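Local atomic coordinates of PA0821 (Pseudomonas aeruginosa, PDB entry 7DRG), a protein that probably serves as an immunity protein (antitoxin) that neutralises a putative VRR-NUC nuclease effector of the type VI secretion system. Residues B[70-76]-B[87-93]; B[95-99]-B[110-114]; B[147-151]-B[162-166]. All coordinates share one frame; numbering follows the deposited sequence.

Interaction 1 (B[70-76]-B[87-93])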
loop_
_atom_site.group_PDB
_atom_site.type_symbol
_atom_site.label_atom_id
_atom_site.label_comp_id
_atom_site.label_asym_id
_atom_site.label_seq_id
_atom_site.Cartn_x
_atom_site.Cartn_y
_atom_site.Cartn_z
ATOM N N GLU B 70 -34.112 -3.540 0.804
ATOM C CA GLU B 70 -35.058 -2.851 -0.070
ATOM C C GLU B 70 -34.950 -1.330 -0.035
ATOM O O GLU B 70 -35.004 -0.718 -1.116
ATOM C CB GLU B 70 -36.490 -3.302 0.268
ATOM C CG GLU B 70 -37.570 -2.800 -0.695
ATOM C CD GLU B 70 -38.050 -1.392 -0.374
ATOM O OE1 GLU B 70 -38.554 -0.708 -1.291
ATOM O OE2 GLU B 70 -37.921 -0.968 0.795
ATOM N N PRO B 71 -34.794 -0.661 1.115
ATOM C CA PRO B 71 -34.701 0.807 1.091
ATOM C C PRO B 71 -33.456 1.330 0.396
ATOM O O PRO B 71 -33.391 2.534 0.114
ATOM C CB PRO B 71 -34.697 1.191 2.579
ATOM C CG PRO B 71 -35.214 0.010 3.294
ATOM C CD PRO B 71 -34.783 -1.173 2.498
ATOM N N HIS B 72 -32.474 0.473 0.102
ATOM C CA HIS B 72 -31.158 0.918 -0.325
ATOM C C HIS B 72 -30.749 0.466 -1.722
ATOM O O HIS B 72 -29.829 1.063 -2.289
ATOM C CB HIS B 72 -30.092 0.436 0.673
ATOM C CG HIS B 72 -30.426 0.753 2.097
ATOM N ND1 HIS B 72 -30.358 2.030 2.609
ATOM C CD2 HIS B 72 -30.836 -0.040 3.115
ATOM C CE1 HIS B 72 -30.713 2.012 3.882
ATOM N NE2 HIS B 72 -31.010 0.768 4.213
ATOM N N LEU B 73 -31.385 -0.559 -2.289
ATOM C CA LEU B 73 -30.991 -1.034 -3.608
ATOM C C LEU B 73 -31.366 -0.016 -4.677
ATOM O O LEU B 73 -32.402 0.648 -4.590
ATOM C CB LEU B 73 -31.662 -2.371 -3.914
ATOM C CG LEU B 73 -31.226 -3.536 -3.023
ATOM C CD1 LEU B 73 -31.953 -4.812 -3.427
ATOM C CD2 LEU B 73 -29.719 -3.728 -3.106
ATOM N N THR B 74 -30.515 0.100 -5.698
ATOM C CA THR B 74 -30.697 1.131 -6.715
ATOM C C THR B 74 -30.628 0.608 -8.150
ATOM O O THR B 74 -31.290 1.166 -9.028
ATOM C CB THR B 74 -29.653 2.233 -6.526
ATOM O OG1 THR B 74 -28.354 1.643 -6.416
ATOM C CG2 THR B 74 -29.958 3.040 -5.276
ATOM N N TRP B 75 -29.862 -0.455 -8.404
ATOM C CA TRP B 75 -29.621 -0.918 -9.766
ATOM C C TRP B 75 -29.611 -2.438 -9.839
ATOM O O TRP B 75 -29.175 -3.120 -8.907
ATOM C CB TRP B 75 -28.284 -0.392 -10.312
ATOM C CG TRP B 75 -28.163 1.078 -10.229
ATOM C CD1 TRP B 75 -27.434 1.794 -9.323
ATOM C CD2 TRP B 75 -28.801 2.039 -11.080
ATOM N NE1 TRP B 75 -27.585 3.135 -9.551
ATOM C CE2 TRP B 75 -28.411 3.317 -10.629
ATOM C CE3 TRP B 75 -29.670 1.943 -12.170
ATOM C CZ2 TRP B 75 -28.856 4.489 -11.231
ATOM C CZ3 TRP B 75 -30.107 3.110 -12.770
ATOM C CH2 TRP B 75 -29.697 4.367 -12.300
ATOM N N LEU B 76 -30.073 -2.959 -10.977
ATOM C CA LEU B 76 -29.932 -4.370 -11.316
ATOM C C LEU B 76 -29.133 -4.489 -12.607
ATOM O O LEU B 76 -29.563 -3.987 -13.658
ATOM C CB LEU B 76 -31.300 -5.041 -11.472
ATOM C CG LEU B 76 -31.213 -6.459 -12.035
ATOM C CD1 LEU B 76 -30.463 -7.372 -11.079
ATOM C CD2 LEU B 76 -32.618 -6.986 -12.305
ATOM N N LEU B 87 -28.835 -2.902 -17.815
ATOM C CA LEU B 87 -28.975 -2.062 -16.634
ATOM C C LEU B 87 -30.428 -1.653 -16.455
ATOM O O LEU B 87 -31.043 -1.112 -17.379
ATOM C CB LEU B 87 -28.102 -0.812 -16.738
ATOM C CG LEU B 87 -28.292 0.150 -15.566
ATOM C CD1 LEU B 87 -27.895 -0.529 -14.259
ATOM C CD2 LEU B 87 -27.483 1.420 -15.792
ATOM N N THR B 88 -30.972 -1.896 -15.260
ATOM C CA THR B 88 -32.342 -1.530 -14.923
ATOM C C THR B 88 -32.358 -0.841 -13.566
ATOM O O THR B 88 -31.736 -1.329 -12.619
ATOM C CB THR B 88 -33.259 -2.768 -14.892
ATOM O OG1 THR B 88 -33.100 -3.522 -16.104
ATOM C CG2 THR B 88 -34.719 -2.358 -14.738
ATOM N N ALA B 89 -33.062 0.286 -13.465
ATOM C CA ALA B 89 -33.270 0.895 -12.158
ATOM C C ALA B 89 -34.063 -0.059 -11.273
ATOM O O ALA B 89 -34.989 -0.728 -11.734
ATOM C CB ALA B 89 -34.008 2.225 -12.284
ATOM N N TYR B 90 -33.690 -0.124 -9.992
ATOM C CA TYR B 90 -34.301 -1.104 -9.092
ATOM C C TYR B 90 -35.814 -0.925 -9.013
ATOM O O TYR B 90 -36.564 -1.909 -8.943
ATOM C CB TYR B 90 -33.661 -0.997 -7.706
ATOM C CG TYR B 90 -34.290 -1.872 -6.636
ATOM C CD1 TYR B 90 -34.206 -3.258 -6.705
ATOM C CD2 TYR B 90 -34.934 -1.303 -5.545
ATOM C CE1 TYR B 90 -34.780 -4.063 -5.715
ATOM C CE2 TYR B 90 -35.508 -2.092 -4.560
ATOM C CZ TYR B 90 -35.420 -3.465 -4.645
ATOM O OH TYR B 90 -35.988 -4.235 -3.651
ATOM N N ARG B 91 -36.276 0.328 -9.038
ATOM C CA ARG B 91 -37.704 0.635 -9.067
ATOM C C ARG B 91 -38.419 -0.030 -10.236
ATOM O O ARG B 91 -39.605 -0.361 -10.126
ATOM C CB ARG B 91 -37.910 2.147 -9.157
ATOM C CG ARG B 91 -38.190 2.846 -7.852
ATOM C CD ARG B 91 -38.606 4.285 -8.123
ATOM N NE ARG B 91 -39.856 4.354 -8.875
ATOM C CZ ARG B 91 -41.057 4.455 -8.316
ATOM N NH1 ARG B 91 -41.170 4.502 -6.996
ATOM N NH2 ARG B 91 -42.146 4.510 -9.073
ATOM N N ASP B 92 -37.738 -0.195 -11.369
ATOM C CA ASP B 92 -38.359 -0.690 -12.593
ATOM C C ASP B 92 -38.221 -2.194 -12.781
ATOM O O ASP B 92 -38.680 -2.719 -13.801
ATOM C CB ASP B 92 -37.756 0.018 -13.808
ATOM C CG ASP B 92 -37.943 1.517 -13.761
ATOM O OD1 ASP B 92 -38.920 1.964 -13.124
ATOM O OD2 ASP B 92 -37.118 2.240 -14.366
ATOM N N THR B 93 -37.591 -2.898 -11.847
ATOM C CA THR B 93 -37.296 -4.305 -12.060
ATOM C C THR B 93 -38.527 -5.169 -11.821
ATOM O O THR B 93 -39.411 -4.831 -11.028
ATOM C CB THR B 93 -36.160 -4.777 -11.150
ATOM O OG1 THR B 93 -36.522 -4.591 -9.774
ATOM C CG2 THR B 93 -34.880 -4.013 -11.446
HETATM O O HOH W 1 -30.939 -5.348 -15.762
#
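A short antiparallel beta hairpin, strand 75-77 against strand 87-89, is held here by Leu76 and Thr88, a hydrogen-bonded pair. Leu76 N gives its hydrogen to Thr88 O at 2.8 Å, and Thr88 N returns one to Leu76 O at 3.0 Å. A water also lies within bonding distance of both Leu76 O and Thr88 OG1. Trp75 and Ala89 form the next, non-hydrogen-bonded pair. The indole slants across the second strand, CE3 3.7 Å from Leu87 CD1, with CE3 and CZ3 against CA and CB of Ala89.

Before Trp75 the first strand does not run on regularly. Thr74 and Trp75 both face Thr114 of strand 109-114, a classic beta bulge whose backbone bonds to Thr114 join the hairpin to that strand. At this point the second segment turns into a 3-10 segment, and Tyr90 N reaches Thr74 O at 2.9 Å, standing 58° out of the carbonyl plane.

Tyr90 makes the main side-chain contact. With CG anti to the backbone N (chi1 175°), its ring is laid across Leu73. Leu73 CB stands over the ring, 3.6 Å from the centroid and only 4° off the normal, a CH-pi contact. Leu73 CD1 extends the cover toward the hydroxyl side, 3.7 Å from Tyr90 CE1. Beyond the ring, the hydroxyl passes beside Glu70 CG, but its hydrogen-bond partner is Glu66 in helix 52-69. The end of the 3-10 segment is tied by Thr93 OG1, which donates to Tyr90 O at 2.8 Å; the methyl of the same threonine, CG2, packs 3.7 Å from Leu76 CB.

Interaction 2 (B[95-99]-B[110-114])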
loop_
_atom_site.group_PDB
_atom_site.type_symbol
_atom_site.label_atom_id
_atom_site.label_comp_id
_atom_site.label_asym_id
_atom_site.label_seq_id
_atom_site.Cartn_x
_atom_site.Cartn_y
_atom_site.Cartn_z
ATOM N N PRO B 95 -39.966 -8.802 -10.299
ATOM C CA PRO B 95 -39.547 -9.705 -9.222
ATOM C C PRO B 95 -38.578 -10.752 -9.741
ATOM O O PRO B 95 -38.681 -11.213 -10.881
ATOM C CB PRO B 95 -40.862 -10.346 -8.763
ATOM C CG PRO B 95 -41.885 -9.320 -9.080
ATOM C CD PRO B 95 -41.430 -8.671 -10.366
ATOM N N LEU B 96 -37.623 -11.123 -8.886
ATOM C CA LEU B 96 -36.634 -12.119 -9.281
ATOM C C LEU B 96 -37.300 -13.422 -9.711
ATOM O O LEU B 96 -36.888 -14.030 -10.702
ATOM C CB LEU B 96 -35.635 -12.357 -8.141
ATOM C CG LEU B 96 -34.474 -13.296 -8.452
ATOM C CD1 LEU B 96 -33.688 -12.762 -9.641
ATOM C CD2 LEU B 96 -33.557 -13.429 -7.242
ATOM N N ARG B 97 -38.357 -13.849 -9.006
ATOM C CA ARG B 97 -39.047 -15.081 -9.391
ATOM C C ARG B 97 -39.654 -14.982 -10.785
ATOM O O ARG B 97 -39.758 -15.993 -11.492
ATOM C CB ARG B 97 -40.140 -15.418 -8.373
ATOM C CG ARG B 97 -39.601 -15.854 -7.018
ATOM C CD ARG B 97 -40.698 -15.947 -5.956
ATOM N NE ARG B 97 -40.131 -15.921 -4.609
ATOM C CZ ARG B 97 -39.702 -16.993 -3.965
ATOM N NH1 ARG B 97 -39.779 -18.180 -4.546
ATOM N NH2 ARG B 97 -39.199 -16.861 -2.746
ATOM N N GLU B 98 -40.067 -13.783 -11.196
ATOM C CA GLU B 98 -40.646 -13.624 -12.523
ATOM C C GLU B 98 -39.573 -13.719 -13.600
ATOM O O GLU B 98 -39.796 -14.320 -14.656
ATOM C CB GLU B 98 -41.400 -12.295 -12.606
ATOM C CG GLU B 98 -42.180 -12.071 -13.902
ATOM C CD GLU B 98 -43.478 -12.870 -13.994
ATOM O OE1 GLU B 98 -44.004 -13.331 -12.958
ATOM O OE2 GLU B 98 -43.981 -13.029 -15.127
HETATM N N MSE B 99 -38.399 -13.149 -13.348
HETATM C CA MSE B 99 -37.314 -13.216 -14.318
HETATM C C MSE B 99 -36.780 -14.643 -14.424
HETATM O O MSE B 99 -36.480 -15.119 -15.522
HETATM C CB MSE B 99 -36.203 -12.234 -13.944
HETATM C CG MSE B 99 -36.611 -10.790 -14.169
HETATM SE SE MSE B 99 -35.166 -9.548 -13.756
HETATM C CE MSE B 99 -35.178 -9.715 -11.801
ATOM N N SER B 110 -27.721 -14.433 -14.334
ATOM C CA SER B 110 -26.882 -13.244 -14.171
ATOM C C SER B 110 -27.755 -12.150 -13.563
ATOM O O SER B 110 -28.598 -11.575 -14.255
ATOM C CB SER B 110 -26.280 -12.804 -15.501
ATOM O OG SER B 110 -25.462 -11.655 -15.338
ATOM N N PHE B 111 -27.560 -11.884 -12.271
ATOM C CA PHE B 111 -28.336 -10.875 -11.557
ATOM C C PHE B 111 -27.428 -10.228 -10.531
ATOM O O PHE B 111 -26.947 -10.907 -9.618
ATOM C CB PHE B 111 -29.554 -11.482 -10.849
ATOM C CG PHE B 111 -30.513 -12.178 -11.769
ATOM C CD1 PHE B 111 -31.479 -11.461 -12.454
ATOM C CD2 PHE B 111 -30.456 -13.555 -11.934
ATOM C CE1 PHE B 111 -32.366 -12.101 -13.295
ATOM C CE2 PHE B 111 -31.339 -14.203 -12.784
ATOM C CZ PHE B 111 -32.295 -13.473 -13.463
ATOM N N CYS B 112 -27.211 -8.926 -10.660
ATOM C CA CYS B 112 -26.374 -8.200 -9.709
ATOM C C CYS B 112 -27.126 -6.964 -9.234
ATOM O O CYS B 112 -27.246 -5.985 -9.977
ATOM C CB CYS B 112 -25.038 -7.822 -10.339
ATOM S SG CYS B 112 -23.952 -7.012 -9.163
ATOM N N TYR B 113 -27.634 -7.016 -8.002
ATOM C CA TYR B 113 -28.302 -5.884 -7.379
ATOM C C TYR B 113 -27.276 -5.081 -6.598
ATOM O O TYR B 113 -26.527 -5.645 -5.789
ATOM C CB TYR B 113 -29.401 -6.347 -6.424
ATOM C CG TYR B 113 -30.574 -7.048 -7.073
ATOM C CD1 TYR B 113 -30.556 -8.423 -7.286
ATOM C CD2 TYR B 113 -31.707 -6.338 -7.444
ATOM C CE1 TYR B 113 -31.652 -9.075 -7.858
ATOM C CE2 TYR B 113 -32.808 -6.985 -8.012
ATOM C CZ TYR B 113 -32.762 -8.342 -8.221
ATOM O OH TYR B 113 -33.846 -8.976 -8.781
ATOM N N THR B 114 -27.245 -3.770 -6.832
ATOM C CA THR B 114 -26.285 -2.901 -6.160
ATOM C C THR B 114 -27.005 -1.710 -5.542
ATOM O O THR B 114 -28.184 -1.464 -5.795
ATOM C CB THR B 114 -25.192 -2.403 -7.116
ATOM O OG1 THR B 114 -25.758 -1.496 -8.071
ATOM C CG2 THR B 114 -24.519 -3.560 -7.842
#
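Met99, a selenomethionine in this crystal, reaches from the short helix 96-101 to Phe111 and Tyr113 on strand 109-114. Its CB is already in contact, 3.9 Å from Phe111 CE1. From there the chain runs past the phenyl ring, the two side chains lying alongside each other in opposite senses. SE comes to 3.8 Å from the same CE1. It lies 5.1 Å from the ring centroid and 77° off the normal, so this Met-aromatic contact is made at the ring edge. A bend at the last torsion (chi3 -72°) then turns the methyl toward the Tyr113 hydroxyl, and CE ends 3.4 Å from Tyr113 OH while still touching Phe111 CE1 at 4.0 Å. The methyl also packs on Leu76, in the adjacent strand 75-77.

One turn earlier in the helix, Leu96 approaches the same two aromatics differently. Its CD1 sits over the face of Phe111, 3.8 Å from the centroid and 8° off the normal, a CH-pi contact. Its CB passes 3.9 Å from Tyr113 OH. Phe111 is therefore gripped in two directions, a leucine methyl on a face and selenium at the edge.

Phe111 and Tyr113 are two residues apart, so they leave the same face of the strand, and the helix lies over that face. Helix 52-69 packs on the same cluster, where Phe62 stacks on Tyr113 and touches Leu96, while Met103 adds to the cover of Phe111.

All four touching residues are buried, and the two segments share no hydrogen bond. Helix and strand are thus joined by dispersion and weakly polar CH-pi and selenium-aromatic contacts, which depend on close fit, with the methyl on the face and the selenium at the edge limiting how the Phe111 ring can shift.

Interaction 3 (B[147-151]-B[162-166])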
loop_
_atom_site.group_PDB
_atom_site.type_symbol
_atom_site.label_atom_id
_atom_site.label_comp_id
_atom_site.label_asym_id
_atom_site.label_seq_id
_atom_site.Cartn_x
_atom_site.Cartn_y
_atom_site.Cartn_z
ATOM N N GLU B 147 -22.836 -13.995 -4.211
ATOM C CA GLU B 147 -22.142 -13.046 -3.349
ATOM C C GLU B 147 -23.135 -12.009 -2.862
ATOM O O GLU B 147 -23.994 -11.558 -3.622
ATOM C CB GLU B 147 -20.997 -12.324 -4.068
ATOM C CG GLU B 147 -19.828 -13.181 -4.447
ATOM C CD GLU B 147 -18.580 -12.346 -4.661
ATOM O OE1 GLU B 147 -17.645 -12.480 -3.855
ATOM O OE2 GLU B 147 -18.546 -11.537 -5.621
ATOM N N PHE B 148 -23.014 -11.620 -1.599
ATOM C CA PHE B 148 -23.932 -10.631 -1.066
ATOM C C PHE B 148 -23.229 -9.867 0.039
ATOM O O PHE B 148 -22.264 -10.350 0.633
ATOM C CB PHE B 148 -25.229 -11.281 -0.560
ATOM C CG PHE B 148 -25.052 -12.086 0.687
ATOM C CD1 PHE B 148 -24.459 -13.331 0.641
ATOM C CD2 PHE B 148 -25.460 -11.582 1.912
ATOM C CE1 PHE B 148 -24.287 -14.076 1.808
ATOM C CE2 PHE B 148 -25.291 -12.315 3.082
ATOM C CZ PHE B 148 -24.700 -13.567 3.021
ATOM N N SER B 149 -23.696 -8.651 0.296
ATOM C CA SER B 149 -22.990 -7.841 1.271
ATOM C C SER B 149 -23.925 -6.845 1.930
ATOM O O SER B 149 -24.956 -6.461 1.373
ATOM C CB SER B 149 -21.818 -7.091 0.624
ATOM O OG SER B 149 -22.290 -6.040 -0.207
ATOM N N VAL B 150 -23.520 -6.411 3.120
ATOM C CA VAL B 150 -24.176 -5.321 3.840
ATOM C C VAL B 150 -23.113 -4.315 4.266
ATOM O O VAL B 150 -21.916 -4.642 4.332
ATOM C CB VAL B 150 -24.952 -5.839 5.074
ATOM C CG1 VAL B 150 -25.983 -6.908 4.680
ATOM C CG2 VAL B 150 -23.974 -6.363 6.142
ATOM N N PRO B 151 -23.522 -3.086 4.590
ATOM C CA PRO B 151 -22.560 -2.084 5.063
ATOM C C PRO B 151 -22.005 -2.433 6.432
ATOM O O PRO B 151 -22.637 -3.126 7.231
ATOM C CB PRO B 151 -23.386 -0.792 5.128
ATOM C CG PRO B 151 -24.600 -1.053 4.300
ATOM C CD PRO B 151 -24.861 -2.513 4.373
ATOM N N PHE B 162 -26.421 -10.262 9.150
ATOM C CA PHE B 162 -25.638 -10.853 8.068
ATOM C C PHE B 162 -25.290 -12.300 8.384
ATOM O O PHE B 162 -25.393 -13.181 7.522
ATOM C CB PHE B 162 -24.371 -10.030 7.821
ATOM C CG PHE B 162 -23.444 -10.638 6.812
ATOM C CD1 PHE B 162 -22.539 -11.620 7.184
ATOM C CD2 PHE B 162 -23.485 -10.244 5.482
ATOM C CE1 PHE B 162 -21.701 -12.202 6.267
ATOM C CE2 PHE B 162 -22.633 -10.818 4.552
ATOM C CZ PHE B 162 -21.747 -11.798 4.940
ATOM N N LEU B 163 -24.869 -12.563 9.624
ATOM C CA LEU B 163 -24.541 -13.922 10.021
ATOM C C LEU B 163 -25.721 -14.866 9.794
ATOM O O LEU B 163 -25.550 -15.962 9.249
ATOM C CB LEU B 163 -24.111 -13.911 11.490
ATOM C CG LEU B 163 -23.883 -15.245 12.186
ATOM C CD1 LEU B 163 -22.807 -16.032 11.475
ATOM C CD2 LEU B 163 -23.508 -14.983 13.647
ATOM N N GLN B 164 -26.930 -14.443 10.179
ATOM C CA GLN B 164 -28.115 -15.261 9.949
ATOM C C GLN B 164 -28.335 -15.521 8.461
ATOM O O GLN B 164 -28.693 -16.636 8.065
ATOM C CB GLN B 164 -29.344 -14.583 10.558
ATOM C CG GLN B 164 -30.588 -15.452 10.533
ATOM C CD GLN B 164 -30.508 -16.599 11.524
ATOM O OE1 GLN B 164 -30.464 -16.382 12.740
ATOM N NE2 GLN B 164 -30.468 -17.825 11.013
ATOM N N LEU B 165 -28.126 -14.505 7.623
ATOM C CA LEU B 165 -28.261 -14.702 6.180
ATOM C C LEU B 165 -27.261 -15.733 5.677
ATOM O O LEU B 165 -27.611 -16.620 4.890
ATOM C CB LEU B 165 -28.070 -13.379 5.430
ATOM C CG LEU B 165 -29.081 -12.257 5.631
ATOM C CD1 LEU B 165 -28.648 -11.040 4.815
ATOM C CD2 LEU B 165 -30.489 -12.704 5.244
ATOM N N PHE B 166 -25.997 -15.617 6.105
ATOM C CA PHE B 166 -24.968 -16.521 5.600
ATOM C C PHE B 166 -25.297 -17.971 5.939
ATOM O O PHE B 166 -25.173 -18.860 5.086
ATOM C CB PHE B 166 -23.595 -16.117 6.154
ATOM C CG PHE B 166 -22.445 -16.768 5.448
ATOM C CD1 PHE B 166 -21.956 -16.234 4.266
ATOM C CD2 PHE B 166 -21.848 -17.910 5.959
ATOM C CE1 PHE B 166 -20.899 -16.839 3.609
ATOM C CE2 PHE B 166 -20.793 -18.512 5.308
ATOM C CZ PHE B 166 -20.315 -17.969 4.130
#
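Phe148, on strand 147-151, pushes its ring between the side chains of Phe162, Leu165 and Phe166 on the facing helix. Strand 147-151 and helix segment 162-166 run nearly antiparallel, at 170°, their axes 10.0 Å apart at closest approach, a gap filled by these side chains. A first torsion of 71° puts CG of Phe148 between its backbone N and carbonyl carbon, and the ring then swings across to the helix. Its closest approach is CE2 to Phe162 CE2, 3.4 Å. The two planes are only 21° apart and the centroids 4.9 Å, but the rings are slid so far that they barely overlap. The same Phe148 CE2 meets Leu165 CB at 3.8 Å. On the far corner, Phe148 CE1 comes to 4.0 Å from Phe166 CD1, the two side chains crossing at about a right angle. One ring thus touches three residues spread over a turn of the helix.

At Ser149 the contact is made by the main chain: its CA lies 4.4 Å from Phe162 CE2, at the edge of that ring and near its plane. The hydroxyl belongs to the other face of the strand, bonded to Ala124 O and Asn185.

Val150 again meets the helix, with CG2 at 4.0 Å from Phe162 CD2. Phe162 is therefore held by Phe148 and Val150, on alternate residues of the strand, and it also packs on Leu40 in the adjacent strand 34-46. Phe169, a helical turn beyond Leu165, extends the cluster around Phe148.

The side chains that meet are hydrocarbon, with the backbone Phe166 N also near Phe148 CZ, and the six residues are buried. Between these two segments the hold is therefore aromatic and aliphatic packing, with no polar bond, while the strand's own backbone bonds go to its neighbours at Gly42, Leu40 and Leu126.

Overall arrangement
The three contacts come in series along the chain, each closing before the next opens. Interactions 1 and 2 are direct neighbours, their centres 10 Å apart, because strands 75-77 and 109-114 pair: Thr114 is bonded to the bulge at Thr74 and Trp75, and Leu76 packs on Met99. From there the antiparallel connections pass through strand 126-131 to strand 144-151, which carries interaction 3, its centre about 18 Å from that of interaction 1 and 17 Å from that of interaction 2. The series thus runs from a surface hairpin, through a small buried helix-strand core, to deeply placed packing, all within the type VI immunity family region.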